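Local coordinates for thermostable monoacylglycerol lipase (Bacillus, PDB 4LHE), which probably hydrolyses monoacylglycerols to a free fatty acid and glycerol, as a heat-stable lipase with the alpha/beta hydrolase fold, at residues E41-A46 with M236-S241; T103-E108 with A175-K180. All blocks are in the same frame, centred on the assembly; numbering follows the deposited sequence.

Contact 1: E41-A46 with M236-S241; sequences EAYAKA and MIIERS
Tyr-43 turns its CG anti to its own carbonyl carbon (chi1 -55°), and this carries the ring across to Ile-238 and Ser-241. On the other helix, Ile-238 CG2 stands anti to the backbone N, which brings this methyl to the 41-46 side. Ile-238 CG2 meets Ala-42 CB at 3.7 Å. The CD1 end of Ile-238 also lies near Ala-42 CB, so the small alanine is touched by both branches of the isoleucine. The helices run in roughly the same direction, with a crossing angle of -35° and segment axes 10.6 Å apart. In the alpha/beta hydrolase fold they pack side by side on one face of the central sheet. Helix 234-247 rests Ile-237 and Ser-241 on strands 188-193 and 115-119, and Phe-245 meets the Tyr-43 ring edge-to-face.

The Tyr-43 ring passes Ile-238 obliquely. The Ile-238 O lies near the plane of the ring at its edge, 3.8 Å from Tyr-43 CE1. Further along, Tyr-43 OH comes to 3.2 Å from Ser-241 CB. One water joins the two side chains. This water is hydrogen-bonded to Tyr-43 OH at 2.7 Å and donates to Ser-241 OG at 2.9 Å. Ser-241 OG in turn donates to Ile-237 O over 2.6 Å. The Ser-241 N bonds to the same carbonyl oxygen from the opposite face of its plane, so two donors grip that oxygen within one helical turn.

The chemistry is thus split in two. Methyl groups pack between Ala-42 and Ile-238, while the hydroxyls are joined through water. With its hydrogen given to Ile-237 O, Ser-241 OG meets the water as an acceptor, and both hydroxyls have a polar partner in a largely buried place.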
loop_
_atom_site.group_PDB
_atom_site.type_symbol
_atom_site.label_atom_id
_atom_site.label_comp_id
_atom_site.label_asym_id
_atom_site.label_seq_id
_atom_site.Cartn_x
_atom_site.Cartn_y
_atom_site.Cartn_z
ATOM N N GLU A 41 -1.560 -14.527 2.223
ATOM C CA GLU A 41 -1.625 -15.978 2.358
ATOM C C GLU A 41 -0.565 -16.544 3.301
ATOM O O GLU A 41 -0.885 -17.372 4.162
ATOM C CB GLU A 41 -1.611 -16.675 0.984
ATOM C CG GLU A 41 -2.895 -16.408 0.167
ATOM C CD GLU A 41 -2.888 -17.058 -1.215
ATOM O OE1 GLU A 41 -1.958 -17.839 -1.514
ATOM O OE2 GLU A 41 -3.831 -16.805 -2.004
ATOM N N ALA A 42 0.683 -16.095 3.156
ATOM C CA ALA A 42 1.747 -16.449 4.110
ATOM C C ALA A 42 1.480 -16.036 5.570
ATOM O O ALA A 42 1.823 -16.792 6.492
ATOM C CB ALA A 42 3.086 -15.913 3.647
ATOM N N TYR A 43 0.884 -14.862 5.800
ATOM C CA TYR A 43 0.602 -14.436 7.182
ATOM C C TYR A 43 -0.568 -15.230 7.789
ATOM O O TYR A 43 -0.570 -15.545 8.984
ATOM C CB TYR A 43 0.352 -12.918 7.280
ATOM C CG TYR A 43 1.468 -12.046 6.705
ATOM C CD1 TYR A 43 2.775 -12.509 6.607
ATOM C CD2 TYR A 43 1.194 -10.766 6.241
ATOM C CE1 TYR A 43 3.788 -11.706 6.070
ATOM C CE2 TYR A 43 2.187 -9.969 5.710
ATOM C CZ TYR A 43 3.479 -10.444 5.621
ATOM O OH TYR A 43 4.458 -9.630 5.072
ATOM N N ALA A 44 -1.552 -15.540 6.955
ATOM C CA ALA A 44 -2.682 -16.368 7.363
ATOM C C ALA A 44 -2.199 -17.769 7.758
ATOM O O ALA A 44 -2.625 -18.326 8.773
ATOM C CB ALA A 44 -3.698 -16.441 6.239
ATOM N N LYS A 45 -1.296 -18.332 6.962
ATOM C CA LYS A 45 -0.719 -19.639 7.285
ATOM C C LYS A 45 0.111 -19.607 8.585
ATOM O O LYS A 45 0.193 -20.600 9.317
ATOM C CB LYS A 45 0.096 -20.188 6.104
ATOM C CG LYS A 45 0.870 -21.479 6.419
ATOM C CD LYS A 45 -0.067 -22.646 6.806
ATOM C CE LYS A 45 0.427 -23.438 8.031
ATOM N NZ LYS A 45 1.727 -24.142 7.795
ATOM N N ALA A 46 0.705 -18.463 8.900
ATOM C CA ALA A 46 1.460 -18.363 10.145
ATOM C C ALA A 46 0.551 -18.166 11.361
ATOM O O ALA A 46 1.038 -18.073 12.473
ATOM C CB ALA A 46 2.455 -17.246 10.060
ATOM N N MET A 236 11.894 -12.513 1.371
ATOM C CA MET A 236 12.542 -11.680 2.374
ATOM C C MET A 236 11.537 -10.719 3.054
ATOM O O MET A 236 11.528 -10.570 4.281
ATOM C CB MET A 236 13.713 -10.919 1.739
ATOM C CG MET A 236 14.318 -9.871 2.646
ATOM S SD MET A 236 15.825 -9.102 2.018
ATOM C CE MET A 236 16.369 -8.276 3.523
ATOM N N ILE A 237 10.674 -10.095 2.267
ATOM C CA ILE A 237 9.614 -9.260 2.840
ATOM C C ILE A 237 8.709 -10.031 3.789
ATOM O O ILE A 237 8.354 -9.540 4.865
ATOM C CB ILE A 237 8.737 -8.631 1.740
ATOM C CG1 ILE A 237 9.584 -7.730 0.835
ATOM C CG2 ILE A 237 7.582 -7.831 2.365
ATOM C CD1 ILE A 237 8.796 -7.195 -0.403
ATOM N N ILE A 238 8.321 -11.239 3.385
ATOM C CA ILE A 238 7.444 -12.059 4.201
ATOM C C ILE A 238 8.120 -12.489 5.517
ATOM O O ILE A 238 7.524 -12.379 6.591
ATOM C CB ILE A 238 6.924 -13.282 3.401
ATOM C CG1 ILE A 238 5.838 -12.846 2.397
ATOM C CG2 ILE A 238 6.389 -14.350 4.347
ATOM C CD1 ILE A 238 5.537 -13.870 1.271
ATOM N N GLU A 239 9.358 -12.959 5.427
ATOM C CA GLU A 239 10.091 -13.491 6.580
ATOM C C GLU A 239 10.469 -12.385 7.583
ATOM O O GLU A 239 10.360 -12.572 8.801
ATOM C CB GLU A 239 11.327 -14.274 6.076
ATOM C CG GLU A 239 12.351 -14.695 7.123
ATOM C CD GLU A 239 13.524 -15.491 6.517
ATOM O OE1 GLU A 239 13.673 -15.507 5.265
ATOM O OE2 GLU A 239 14.292 -16.106 7.299
ATOM N N ARG A 240 10.880 -11.222 7.078
ATOM C CA ARG A 240 11.197 -10.098 7.957
ATOM C C ARG A 240 9.952 -9.497 8.612
ATOM O O ARG A 240 10.015 -9.022 9.747
ATOM C CB ARG A 240 11.981 -9.015 7.206
ATOM C CG ARG A 240 13.420 -9.388 6.915
ATOM C CD ARG A 240 14.319 -9.201 8.145
ATOM N NE ARG A 240 15.553 -8.508 7.777
ATOM C CZ ARG A 240 15.901 -7.317 8.248
ATOM N NH1 ARG A 240 15.116 -6.699 9.124
ATOM N NH2 ARG A 240 17.030 -6.748 7.849
ATOM N N SER A 241 8.826 -9.506 7.900
ATOM C CA SER A 241 7.590 -8.992 8.471
ATOM C C SER A 241 7.075 -9.902 9.596
ATOM O O SER A 241 6.623 -9.423 10.642
ATOM C CB SER A 241 6.523 -8.813 7.375
ATOM O OG SER A 241 6.965 -7.904 6.374
HETATM O O HOH W 1 4.414 -6.984 5.474
#

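Contact 2: T103-E108 with A175-K180; sequences TLYLAE and AQTKAK
Thr-177 O is approached by two groups. Lys-180 N donates a hydrogen bond to Thr-177 O over 3.1 Å. From the other segment, Glu-108 OE2 comes to 2.6 Å from Thr-177 O. At that distance the carboxyl group is probably protonated and donates to the carbonyl. The site joins two helices of an alpha/beta hydrolase. Helix 98-109 follows the probable nucleophile elbow and lies against the central sheet. Helix 164-179 comes from the insertion between strands 115-119 and 188-193, the place where the cap of such lipases is usually built. The segment axes cross at 56°.

Glu-108 is extended beyond CG, and its CG lies anti to the carbonyl carbon (chi1 -67°). This reach sends the carboxyl group in between two carbonyls. Lys-180 O is 3.2 Å from Glu-108 OE2 without a hydrogen bond, a second close oxygen that is consistent with a protonated acid. Glu-108 OE1 lies 3.4 Å from Lys-180 CB. The charged end of that lysine leads elsewhere, so the meeting is not a salt bridge. Leu-181 and Ile-184 also touch the glutamate. With an alanine here the carboxyl group is gone, and the Thr-177 carbonyl would probably lose its close partner while a gap opened beside Lys-180 CB.

Tyr-105 borders the other end. Thr-177 OG1 sits at the edge of its ring and in plane, 3.6 Å from Tyr-105 CD1, while the threonine hydroxyl is hydrogen-bonded to Leu-173 O. Gln-176 OE1 approaches Tyr-105 CE1 at 3.6 Å, the amide plane turned 66° from the ring. His-109 stacks on this ring, and Val-74 of helix 70-87 touches it. The Thr-177 methyl turns to the other side: Thr-177 CG2 lies 3.7 Å from Leu-104 CB.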
loop_
_atom_site.group_PDB
_atom_site.type_symbol
_atom_site.label_atom_id
_atom_site.label_comp_id
_atom_site.label_asym_id
_atom_site.label_seq_id
_atom_site.Cartn_x
_atom_site.Cartn_y
_atom_site.Cartn_z
ATOM N N THR A 103 -1.198 3.190 4.767
ATOM C CA THR A 103 -0.774 2.561 6.005
ATOM C C THR A 103 -0.299 3.642 6.975
ATOM O O THR A 103 -0.686 3.653 8.153
ATOM C CB THR A 103 0.357 1.547 5.746
ATOM O OG1 THR A 103 -0.181 0.421 5.045
ATOM C CG2 THR A 103 0.971 1.073 7.069
ATOM N N LEU A 104 0.539 4.548 6.472
ATOM C CA LEU A 104 1.004 5.683 7.255
ATOM C C LEU A 104 -0.177 6.501 7.724
ATOM O O LEU A 104 -0.253 6.873 8.892
ATOM C CB LEU A 104 1.928 6.552 6.415
ATOM C CG LEU A 104 3.224 5.857 6.008
ATOM C CD1 LEU A 104 3.828 6.577 4.819
ATOM C CD2 LEU A 104 4.223 5.811 7.180
ATOM N N TYR A 105 -1.107 6.755 6.804
ATOM C CA TYR A 105 -2.300 7.555 7.084
ATOM C C TYR A 105 -3.070 6.983 8.258
ATOM O O TYR A 105 -3.427 7.707 9.189
ATOM C CB TYR A 105 -3.202 7.573 5.845
ATOM C CG TYR A 105 -4.418 8.470 5.941
ATOM C CD1 TYR A 105 -4.377 9.763 5.445
ATOM C CD2 TYR A 105 -5.612 8.021 6.501
ATOM C CE1 TYR A 105 -5.483 10.595 5.510
ATOM C CE2 TYR A 105 -6.724 8.849 6.576
ATOM C CZ TYR A 105 -6.649 10.134 6.069
ATOM O OH TYR A 105 -7.737 10.980 6.123
ATOM N N LEU A 106 -3.313 5.675 8.209
ATOM C CA LEU A 106 -4.107 4.994 9.221
ATOM C C LEU A 106 -3.419 5.008 10.578
ATOM O O LEU A 106 -4.078 5.118 11.618
ATOM C CB LEU A 106 -4.373 3.558 8.782
ATOM C CG LEU A 106 -5.796 3.047 8.926
ATOM C CD1 LEU A 106 -6.669 3.656 7.856
ATOM C CD2 LEU A 106 -5.806 1.531 8.830
ATOM N N ALA A 107 -2.093 4.897 10.571
ATOM C CA ALA A 107 -1.330 4.941 11.812
ATOM C C ALA A 107 -1.476 6.333 12.452
ATOM O O ALA A 107 -1.575 6.459 13.679
ATOM C CB ALA A 107 0.145 4.595 11.550
ATOM N N GLU A 108 -1.503 7.370 11.611
ATOM C CA GLU A 108 -1.728 8.746 12.070
ATOM C C GLU A 108 -3.087 8.949 12.746
ATOM O O GLU A 108 -3.237 9.820 13.609
ATOM C CB GLU A 108 -1.581 9.727 10.896
ATOM C CG GLU A 108 -0.167 9.814 10.371
ATOM C CD GLU A 108 -0.075 10.441 9.010
ATOM O OE1 GLU A 108 -1.116 10.836 8.461
ATOM O OE2 GLU A 108 1.046 10.559 8.489
ATOM N N ALA A 175 0.002 14.551 0.602
ATOM C CA ALA A 175 0.217 15.805 1.327
ATOM C C ALA A 175 -0.306 15.709 2.747
ATOM O O ALA A 175 0.398 16.045 3.696
ATOM C CB ALA A 175 -0.455 16.969 0.593
ATOM N N GLN A 176 -1.557 15.282 2.885
ATOM C CA GLN A 176 -2.180 15.146 4.193
ATOM C C GLN A 176 -1.440 14.081 5.014
ATOM O O GLN A 176 -1.435 14.143 6.248
ATOM C CB GLN A 176 -3.671 14.785 4.033
ATOM C CG GLN A 176 -4.598 15.343 5.117
ATOM C CD GLN A 176 -5.924 14.580 5.231
ATOM O OE1 GLN A 176 -6.257 14.036 6.295
ATOM N NE2 GLN A 176 -6.689 14.546 4.141
ATOM N N THR A 177 -0.796 13.123 4.335
ATOM C CA THR A 177 -0.081 12.032 5.025
ATOM C C THR A 177 1.303 12.461 5.496
ATOM O O THR A 177 1.658 12.280 6.658
ATOM C CB THR A 177 0.074 10.770 4.134
ATOM O OG1 THR A 177 -1.218 10.282 3.755
ATOM C CG2 THR A 177 0.821 9.675 4.879
ATOM N N LYS A 178 2.085 13.028 4.591
ATOM C CA LYS A 178 3.417 13.505 4.935
ATOM C C LYS A 178 3.366 14.568 6.037
ATOM O O LYS A 178 4.186 14.566 6.958
ATOM C CB LYS A 178 4.079 14.085 3.694
ATOM C CG LYS A 178 5.446 14.676 3.941
ATOM C CD LYS A 178 5.905 15.356 2.669
ATOM C CE LYS A 178 7.349 15.797 2.740
ATOM N NZ LYS A 178 7.900 15.931 1.358
ATOM N N ALA A 179 2.390 15.465 5.942
ATOM C CA ALA A 179 2.223 16.534 6.924
ATOM C C ALA A 179 2.060 15.987 8.338
ATOM O O ALA A 179 2.527 16.590 9.313
ATOM C CB ALA A 179 1.027 17.410 6.555
ATOM N N LYS A 180 1.403 14.836 8.446
ATOM C CA LYS A 180 1.033 14.312 9.747
ATOM C C LYS A 180 1.860 13.119 10.219
ATOM O O LYS A 180 1.393 12.385 11.077
ATOM C CB LYS A 180 -0.448 13.926 9.746
ATOM C CG LYS A 180 -1.408 15.079 9.510
ATOM C CD LYS A 180 -1.512 15.959 10.744
ATOM C CE LYS A 180 -0.905 17.344 10.511
ATOM N NZ LYS A 180 -1.907 18.326 9.999
#

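Contacts 1 and 2 do not touch. Their centres are 25 Å apart and their nearest atoms about 11 Å. They lie on opposite faces of the central sheet. Strand 115-119 links them: Val-117 and Ile-119 meet helix 234-247, while Ile-116 meets helix 98-109. In sequence, the segments of contact 1 lie before Ser-97 and after His-226, while both segments of contact 2 fall between Ser-97 and Asp-196. These three residues form the probable catalytic triad, and helix 98-109 starts just after Ser-97, the likely nucleophile. Contact 1 thus packs two helices of the core, whereas contact 2 ties the inserted region, probably part of the cap, to the nucleophile helix.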